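Local coordinates for extracellular solute-binding protein family 1 (Pseudothermotoga lettingae, PDB 5CI5) that binds a sugar, captured here as alpha-D-tagatose, probably as the extracellular receptor that delivers it to an ABC transporter, at residues P79-A84 with L303-S308; L142-M147 with N252-N257; S213-D218 with I403-V408. All blocks are in the same frame, centred on the assembly; numbering follows the deposited sequence.

How the contacts relate
Following the chain from the N terminus, the first segment to be met is 79-84, on strand 81-85, whose start pairs in contact 1 with the end of strand 298-304, closing a long loop that brings the chain back to the same mixed sheet. Within that loop lies all of contact 2, which ties strand 140-144 of a three-stranded antiparallel sheet, and the start of helix 145-150, to the end of helix 247-255; its centre lies about 36 Å from that of contact 1, on the opposite side of the chain's centre. Contact 3 joins the 213-218 loop to the C-terminal helix 397-413, and its segments alternate with those of both other contacts.

Contact 1 (P79-A84 with L303-S308); sequences PDLAFA and LVIPSS
A82 and V304 hold each other by two backbone hydrogen bonds: A82 N gives to V304 O at 2.9 Å, and V304 N returns the bond to A82 O, also at 2.9 Å. Both donors lie in the plane of the carbonyl they reach, and weaker CA-H...O contacts from L81 and L303 use the same two oxygens. This is an antiparallel hydrogen-bonded pair, followed by F83 with L303 as a non-hydrogen-bonded one. In the larger mixed sheet of this periplasmic-binding-protein type fold, strand 81-85 runs parallel to strand 25-30 on its other side, so residues 303-304 add an antiparallel neighbour from far along the chain. On one face V304 spreads its two methyls along the partner strand: CG1 rests on A84 CB at 3.8 Å and CG2 lies by A82 CB, with Y65 and L69 of helix 62-75 packing on A82. On the other face F83 and L303 run alongside each other, with L303 CD2 3.5 Å from F83 CE1. In L81, chi1 (-168°) and chi2 (66°) together bring CD1 back toward the partner strand, 3.7 Å from I305 CG1; L318 and A319 of helix 312-322 cover L81, and A315 covers I305. Beyond the paired residues, the P306 ring meets the backbone, its CG 3.2 Å from P79 O and its CD 3.3 Å from D80 O.

Contact 2 (L142-M147 with N252-N257); sequences LYNKAM and NMMAQN
N144 reaches from the end of strand 140-144 to the end of helix 247-255, where M254 and N257 receive it. Its CB lies 3.8 Å from M254 CG, against the first methylene beyond CB of that selenomethionine. With chi1 at -179°, CG extends away from the backbone N of N144 and carries the amide across to the helix end. There the two ends of the amide divide the work. ND2 gives a nearly straight hydrogen bond to N257 OD1 at 2.9 Å (165° at the hydrogen), meeting an in-plane lone pair, although the two amide planes stand 73° apart. The same nitrogen also makes a weak bond to M254 O at 3.1 Å. OD1 turns back to its own chain and accepts from M147 N at 3.0 Å, with the donor above the carbonyl plane: N144 is the N-cap of helix 145-150. N257, at positive phi, ends helix 247-255 as C-prime of a Schellman motif; N144 therefore links that helix end to the start of helix 145-150. Two selenomethionines, M254 and M147, flank the amide. M254 brings SE to L142 CG at 3.8 Å and bends at chi3 to set CE 3.4 Å from L142 O, while M147 places CE 3.4 Å from N257 O. A262 of strand 261-264 also touches M254. With ND2 donating to two acceptors and OD1 accepting a helix-start N-H, the amide's rotation is probably fixed: a flipped amide would turn its oxygen toward N257 OD1 and M254 O.

Contact 3 (S213-D218 with I403-V408); sequences SKAAFD and IAAENV
A215 is the first residue of 213-218 to pack on the helix, its CB 3.8 Å from V408 CG1 and 4.1 Å from A405 CB. The backbone is tied down on both sides of this methyl: A215 N gives a hydrogen bond to N409 OD1, one residue further along the helix, and A215 O accepts from K214 NZ at 3.1 Å, the lysine chain running out extended and turning only at its last torsion to bring NZ to the carbonyl. A216 points away from the helix and bonds through its backbone to L207. F217 then brings the chain back. A chi1 of 60° puts its ring between the backbone N and the carbonyl carbon, and the far end of the ring lies along the helix. CZ comes to 3.6 Å from A405 N, CE1 to 3.9 Å from A404 CB, and CE2 to 4.0 Å from V408 CG2, the last lying at the ring's edge, near its plane. I383 and M386 of helix 376-391 and Y196 and L200 of helix 190-202 close around the same phenyl. D218 ends the walk with its CB 3.6 Å from A405 CB, beside I401. The small A215 and A405 let the backbones come close, their CA atoms 5.7 Å apart. The arrangement is mainly apolar packing of an irregular connection, pinned by the bond to N409, where helices 190-202, 376-391 and 397-413 of this solute-binding protein meet around F217.

Contact 1 (P79-A84 with L303-S308)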
loop_
_atom_site.group_PDB
_atom_site.type_symbol
_atom_site.label_atom_id
_atom_site.label_comp_id
_atom_site.label_asym_id
_atom_site.label_seq_id
_atom_site.Cartn_x
_atom_site.Cartn_y
_atom_site.Cartn_z
ATOM N N PRO A 79 -6.172 -20.983 4.001
ATOM C CA PRO A 79 -6.785 -20.732 2.692
ATOM C C PRO A 79 -6.240 -21.581 1.531
ATOM O O PRO A 79 -5.099 -22.075 1.558
ATOM C CB PRO A 79 -6.445 -19.260 2.457
ATOM C CG PRO A 79 -5.115 -19.148 3.039
ATOM C CD PRO A 79 -5.115 -19.992 4.284
ATOM N N ASP A 80 -7.067 -21.732 0.496
ATOM C CA ASP A 80 -6.641 -22.252 -0.792
ATOM C C ASP A 80 -6.153 -21.133 -1.709
ATOM O O ASP A 80 -5.319 -21.370 -2.576
ATOM C CB ASP A 80 -7.785 -22.995 -1.454
ATOM C CG ASP A 80 -8.310 -24.108 -0.581
ATOM O OD1 ASP A 80 -7.486 -24.935 -0.171
ATOM O OD2 ASP A 80 -9.521 -24.142 -0.278
ATOM N N LEU A 81 -6.700 -19.928 -1.524
ATOM C CA LEU A 81 -6.295 -18.732 -2.263
ATOM C C LEU A 81 -6.234 -17.591 -1.264
ATOM O O LEU A 81 -7.145 -17.445 -0.467
ATOM C CB LEU A 81 -7.284 -18.406 -3.392
ATOM C CG LEU A 81 -6.818 -17.367 -4.408
ATOM C CD1 LEU A 81 -5.641 -17.832 -5.218
ATOM C CD2 LEU A 81 -8.006 -16.993 -5.328
ATOM N N ALA A 82 -5.138 -16.827 -1.258
ATOM C CA ALA A 82 -4.932 -15.780 -0.243
ATOM C C ALA A 82 -4.399 -14.520 -0.868
ATOM O O ALA A 82 -3.560 -14.572 -1.750
ATOM C CB ALA A 82 -3.940 -16.226 0.853
ATOM N N PHE A 83 -4.898 -13.392 -0.384
ATOM C CA PHE A 83 -4.280 -12.110 -0.633
ATOM C C PHE A 83 -2.890 -12.073 0.002
ATOM O O PHE A 83 -2.714 -12.509 1.131
ATOM C CB PHE A 83 -5.147 -10.994 -0.058
ATOM C CG PHE A 83 -6.094 -10.383 -1.058
ATOM C CD1 PHE A 83 -7.011 -11.161 -1.760
ATOM C CD2 PHE A 83 -6.069 -9.007 -1.286
ATOM C CE1 PHE A 83 -7.861 -10.581 -2.690
ATOM C CE2 PHE A 83 -6.906 -8.433 -2.209
ATOM C CZ PHE A 83 -7.805 -9.214 -2.914
ATOM N N ALA A 84 -1.930 -11.515 -0.722
ATOM C CA ALA A 84 -0.581 -11.306 -0.194
ATOM C C ALA A 84 -0.085 -9.966 -0.727
ATOM O O ALA A 84 -0.222 -9.656 -1.921
ATOM C CB ALA A 84 0.364 -12.435 -0.580
ATOM N N LEU A 303 -2.760 -12.549 -5.524
ATOM C CA LEU A 303 -3.410 -13.785 -5.145
ATOM C C LEU A 303 -2.368 -14.907 -5.171
ATOM O O LEU A 303 -1.659 -15.076 -6.160
ATOM C CB LEU A 303 -4.569 -14.114 -6.084
ATOM C CG LEU A 303 -5.588 -13.005 -6.232
ATOM C CD1 LEU A 303 -6.555 -13.315 -7.367
ATOM C CD2 LEU A 303 -6.343 -12.816 -4.937
ATOM N N VAL A 304 -2.267 -15.639 -4.068
ATOM C CA VAL A 304 -1.303 -16.744 -3.955
ATOM C C VAL A 304 -2.024 -18.023 -3.537
ATOM O O VAL A 304 -3.080 -17.970 -2.934
ATOM C CB VAL A 304 -0.152 -16.453 -2.952
ATOM C CG1 VAL A 304 0.512 -15.132 -3.311
ATOM C CG2 VAL A 304 -0.636 -16.441 -1.510
ATOM N N ILE A 305 -1.430 -19.159 -3.884
ATOM C CA ILE A 305 -1.973 -20.482 -3.577
ATOM C C ILE A 305 -0.988 -21.216 -2.691
ATOM O O ILE A 305 0.118 -21.500 -3.137
ATOM C CB ILE A 305 -2.219 -21.287 -4.859
ATOM C CG1 ILE A 305 -3.259 -20.578 -5.734
ATOM C CG2 ILE A 305 -2.664 -22.716 -4.527
ATOM C CD1 ILE A 305 -3.388 -21.169 -7.105
ATOM N N PRO A 306 -1.373 -21.533 -1.446
ATOM C CA PRO A 306 -0.427 -22.228 -0.579
ATOM C C PRO A 306 -0.077 -23.613 -1.132
ATOM O O PRO A 306 -0.935 -24.311 -1.660
ATOM C CB PRO A 306 -1.177 -22.325 0.764
ATOM C CG PRO A 306 -2.127 -21.167 0.724
ATOM C CD PRO A 306 -2.599 -21.170 -0.710
ATOM N N SER A 307 1.194 -23.992 -0.984
ATOM C CA SER A 307 1.664 -25.279 -1.442
ATOM C C SER A 307 0.978 -26.420 -0.676
ATOM O O SER A 307 0.933 -27.553 -1.160
ATOM C CB SER A 307 3.174 -25.340 -1.265
ATOM O OG SER A 307 3.476 -25.153 0.107
ATOM N N SER A 308 0.444 -26.131 0.509
ATOM C CA SER A 308 -0.247 -27.148 1.300
ATOM C C SER A 308 -1.732 -27.302 0.955
ATOM O O SER A 308 -2.414 -28.162 1.532
ATOM C CB SER A 308 -0.101 -26.839 2.787
ATOM O OG SER A 308 1.251 -27.050 3.182
#

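Contact 2 (L142-M147 with N252-N257)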
loop_
_atom_site.group_PDB
_atom_site.type_symbol
_atom_site.label_atom_id
_atom_site.label_comp_id
_atom_site.label_asym_id
_atom_site.label_seq_id
_atom_site.Cartn_x
_atom_site.Cartn_y
_atom_site.Cartn_z
ATOM N N LEU A 142 -2.780 12.623 -0.801
ATOM C CA LEU A 142 -4.248 12.683 -0.759
ATOM C C LEU A 142 -4.647 13.921 0.014
ATOM O O LEU A 142 -4.124 14.143 1.097
ATOM C CB LEU A 142 -4.790 11.417 -0.077
ATOM C CG LEU A 142 -6.300 11.257 0.053
ATOM C CD1 LEU A 142 -6.957 10.993 -1.301
ATOM C CD2 LEU A 142 -6.600 10.093 1.022
ATOM N N TYR A 143 -5.536 14.749 -0.532
ATOM C CA TYR A 143 -5.865 15.975 0.164
ATOM C C TYR A 143 -7.299 16.420 -0.057
ATOM O O TYR A 143 -7.952 16.034 -1.024
ATOM C CB TYR A 143 -4.876 17.083 -0.250
ATOM C CG TYR A 143 -4.971 17.549 -1.689
ATOM C CD1 TYR A 143 -4.305 16.862 -2.709
ATOM C CD2 TYR A 143 -5.686 18.698 -2.029
ATOM C CE1 TYR A 143 -4.376 17.285 -4.016
ATOM C CE2 TYR A 143 -5.762 19.126 -3.345
ATOM C CZ TYR A 143 -5.099 18.425 -4.327
ATOM O OH TYR A 143 -5.167 18.841 -5.637
ATOM N N ASN A 144 -7.743 17.271 0.868
ATOM C CA ASN A 144 -9.122 17.687 1.024
ATOM C C ASN A 144 -9.255 19.109 0.499
ATOM O O ASN A 144 -8.689 20.037 1.066
ATOM C CB ASN A 144 -9.501 17.582 2.511
ATOM C CG ASN A 144 -10.953 17.962 2.802
ATOM O OD1 ASN A 144 -11.466 18.956 2.296
ATOM N ND2 ASN A 144 -11.621 17.150 3.608
ATOM N N LYS A 145 -10.021 19.278 -0.573
ATOM C CA LYS A 145 -10.133 20.567 -1.237
ATOM C C LYS A 145 -10.831 21.616 -0.378
ATOM O O LYS A 145 -10.412 22.782 -0.344
ATOM C CB LYS A 145 -10.884 20.395 -2.548
ATOM C CG LYS A 145 -10.069 19.727 -3.655
ATOM C CD LYS A 145 -10.932 19.613 -4.910
ATOM C CE LYS A 145 -10.127 19.671 -6.184
ATOM N NZ LYS A 145 -11.049 19.870 -7.345
ATOM N N ALA A 146 -11.878 21.194 0.321
ATOM C CA ALA A 146 -12.678 22.122 1.104
ATOM C C ALA A 146 -11.864 22.697 2.245
ATOM O O ALA A 146 -12.051 23.852 2.623
ATOM C CB ALA A 146 -13.916 21.437 1.647
HETATM N N MSE A 147 -10.971 21.882 2.802
HETATM C CA MSE A 147 -10.125 22.327 3.899
HETATM C C MSE A 147 -9.083 23.307 3.401
HETATM O O MSE A 147 -8.802 24.274 4.090
HETATM C CB MSE A 147 -9.477 21.144 4.603
HETATM C CG MSE A 147 -10.487 20.272 5.310
HETATM SE SE MSE A 147 -9.661 18.833 6.293
HETATM C CE MSE A 147 -8.975 19.853 7.788
ATOM N N ASN A 252 -10.095 8.439 7.090
ATOM C CA ASN A 252 -11.396 8.544 7.717
ATOM C C ASN A 252 -11.604 9.910 8.376
ATOM O O ASN A 252 -12.694 10.466 8.332
ATOM C CB ASN A 252 -11.570 7.390 8.704
ATOM C CG ASN A 252 -11.871 6.079 7.987
ATOM O OD1 ASN A 252 -12.749 6.038 7.143
ATOM N ND2 ASN A 252 -11.104 5.031 8.279
HETATM N N MSE A 253 -10.543 10.484 8.924
HETATM C CA MSE A 253 -10.624 11.818 9.509
HETATM C C MSE A 253 -10.764 12.848 8.406
HETATM O O MSE A 253 -11.459 13.870 8.575
HETATM C CB MSE A 253 -9.399 12.108 10.363
HETATM C CG MSE A 253 -9.306 11.205 11.581
HETATM SE SE MSE A 253 -7.666 11.495 12.554
HETATM C CE MSE A 253 -7.770 9.997 13.782
HETATM N N MSE A 254 -10.133 12.590 7.268
HETATM C CA MSE A 254 -10.254 13.503 6.149
HETATM C C MSE A 254 -11.729 13.577 5.698
HETATM O O MSE A 254 -12.228 14.643 5.334
HETATM C CB MSE A 254 -9.342 13.074 4.997
HETATM C CG MSE A 254 -9.347 14.050 3.866
HETATM SE SE MSE A 254 -8.106 13.555 2.441
HETATM C CE MSE A 254 -6.443 13.613 3.464
ATOM N N ALA A 255 -12.414 12.443 5.726
ATOM C CA ALA A 255 -13.819 12.385 5.331
ATOM C C ALA A 255 -14.681 13.210 6.292
ATOM O O ALA A 255 -15.798 13.602 5.953
ATOM C CB ALA A 255 -14.278 10.954 5.285
ATOM N N GLN A 256 -14.172 13.453 7.492
ATOM C CA GLN A 256 -14.847 14.320 8.448
ATOM C C GLN A 256 -14.341 15.757 8.395
ATOM O O GLN A 256 -14.679 16.543 9.260
ATOM C CB GLN A 256 -14.657 13.805 9.865
ATOM C CG GLN A 256 -15.189 12.398 10.131
ATOM C CD GLN A 256 -14.948 11.995 11.574
ATOM O OE1 GLN A 256 -13.843 12.157 12.092
ATOM N NE2 GLN A 256 -15.987 11.484 12.238
ATOM N N ASN A 257 -13.540 16.089 7.383
ATOM C CA ASN A 257 -12.899 17.404 7.260
ATOM C C ASN A 257 -12.069 17.800 8.483
ATOM O O ASN A 257 -12.052 18.963 8.887
ATOM C CB ASN A 257 -13.977 18.451 6.954
ATOM C CG ASN A 257 -14.782 18.088 5.728
ATOM O OD1 ASN A 257 -14.227 17.786 4.674
ATOM N ND2 ASN A 257 -16.101 18.056 5.872
#

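Contact 3 (S213-D218 with I403-V408)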
loop_
_atom_site.group_PDB
_atom_site.type_symbol
_atom_site.label_atom_id
_atom_site.label_comp_id
_atom_site.label_asym_id
_atom_site.label_seq_id
_atom_site.Cartn_x
_atom_site.Cartn_y
_atom_site.Cartn_z
ATOM N N SER A 213 22.287 -5.948 -0.452
ATOM C CA SER A 213 23.180 -6.561 0.519
ATOM C C SER A 213 23.300 -5.795 1.833
ATOM O O SER A 213 23.686 -6.367 2.863
ATOM C CB SER A 213 24.571 -6.729 -0.103
ATOM O OG SER A 213 25.214 -5.496 -0.329
ATOM N N LYS A 214 22.919 -4.519 1.804
ATOM C CA LYS A 214 23.302 -3.570 2.824
ATOM C C LYS A 214 22.231 -2.476 2.957
ATOM O O LYS A 214 21.609 -2.096 1.968
ATOM C CB LYS A 214 24.667 -2.954 2.447
ATOM C CG LYS A 214 25.221 -1.880 3.355
ATOM C CD LYS A 214 26.617 -1.441 2.889
ATOM C CE LYS A 214 27.048 -0.105 3.480
ATOM N NZ LYS A 214 26.150 1.023 3.048
ATOM N N ALA A 215 22.035 -1.973 4.167
ATOM C CA ALA A 215 21.232 -0.773 4.367
ATOM C C ALA A 215 21.886 0.429 3.714
ATOM O O ALA A 215 23.115 0.577 3.714
ATOM C CB ALA A 215 21.010 -0.514 5.845
ATOM N N ALA A 216 21.058 1.301 3.168
ATOM C CA ALA A 216 21.541 2.506 2.499
ATOM C C ALA A 216 20.939 3.766 3.126
ATOM O O ALA A 216 21.377 4.874 2.828
ATOM C CB ALA A 216 21.228 2.453 1.012
ATOM N N PHE A 217 19.943 3.614 3.992
ATOM C CA PHE A 217 19.222 4.787 4.509
ATOM C C PHE A 217 19.949 5.535 5.623
ATOM O O PHE A 217 19.529 6.636 5.957
ATOM C CB PHE A 217 17.811 4.407 5.006
ATOM C CG PHE A 217 17.787 3.379 6.135
ATOM C CD1 PHE A 217 17.837 3.775 7.457
ATOM C CD2 PHE A 217 17.676 2.016 5.869
ATOM C CE1 PHE A 217 17.786 2.842 8.477
ATOM C CE2 PHE A 217 17.642 1.094 6.889
ATOM C CZ PHE A 217 17.698 1.509 8.193
ATOM N N ASP A 218 21.004 4.966 6.215
ATOM C CA ASP A 218 21.786 5.694 7.238
ATOM C C ASP A 218 22.785 6.609 6.524
ATOM O O ASP A 218 24.001 6.341 6.459
ATOM C CB ASP A 218 22.508 4.746 8.207
ATOM C CG ASP A 218 23.147 5.488 9.415
ATOM O OD1 ASP A 218 22.890 6.695 9.603
ATOM O OD2 ASP A 218 23.904 4.868 10.202
ATOM N N ILE A 403 20.945 2.547 14.819
ATOM C CA ILE A 403 20.490 1.244 15.296
ATOM C C ILE A 403 19.712 0.493 14.229
ATOM O O ILE A 403 19.951 -0.691 13.979
ATOM C CB ILE A 403 19.632 1.403 16.556
ATOM C CG1 ILE A 403 20.541 1.808 17.721
ATOM C CG2 ILE A 403 18.885 0.092 16.872
ATOM C CD1 ILE A 403 19.798 2.221 18.949
ATOM N N ALA A 404 18.779 1.184 13.580
ATOM C CA ALA A 404 17.975 0.545 12.556
ATOM C C ALA A 404 18.826 -0.011 11.426
ATOM O O ALA A 404 18.615 -1.130 10.965
ATOM C CB ALA A 404 16.935 1.542 12.004
ATOM N N ALA A 405 19.804 0.758 10.989
ATOM C CA ALA A 405 20.640 0.339 9.876
ATOM C C ALA A 405 21.528 -0.831 10.292
ATOM O O ALA A 405 21.704 -1.775 9.533
ATOM C CB ALA A 405 21.478 1.504 9.367
ATOM N N GLU A 406 22.073 -0.765 11.496
ATOM C CA GLU A 406 22.872 -1.873 12.012
ATOM C C GLU A 406 22.047 -3.157 12.097
ATOM O O GLU A 406 22.511 -4.233 11.713
ATOM C CB GLU A 406 23.474 -1.496 13.374
ATOM C CG GLU A 406 24.635 -0.510 13.200
ATOM C CD GLU A 406 25.182 0.086 14.490
ATOM O OE1 GLU A 406 24.575 -0.085 15.566
ATOM O OE2 GLU A 406 26.241 0.747 14.412
ATOM N N ASN A 407 20.803 -3.048 12.551
ATOM C CA ASN A 407 19.947 -4.216 12.655
ATOM C C ASN A 407 19.571 -4.751 11.284
ATOM O O ASN A 407 19.480 -5.965 11.072
ATOM C CB ASN A 407 18.692 -3.884 13.453
ATOM C CG ASN A 407 18.974 -3.707 14.925
ATOM O OD1 ASN A 407 20.038 -4.091 15.423
ATOM N ND2 ASN A 407 18.023 -3.111 15.638
ATOM N N VAL A 408 19.336 -3.853 10.337
ATOM C CA VAL A 408 19.035 -4.281 8.975
ATOM C C VAL A 408 20.240 -5.031 8.382
ATOM O O VAL A 408 20.078 -6.056 7.710
ATOM C CB VAL A 408 18.640 -3.083 8.099
ATOM C CG1 VAL A 408 18.677 -3.440 6.610
ATOM C CG2 VAL A 408 17.257 -2.591 8.499
#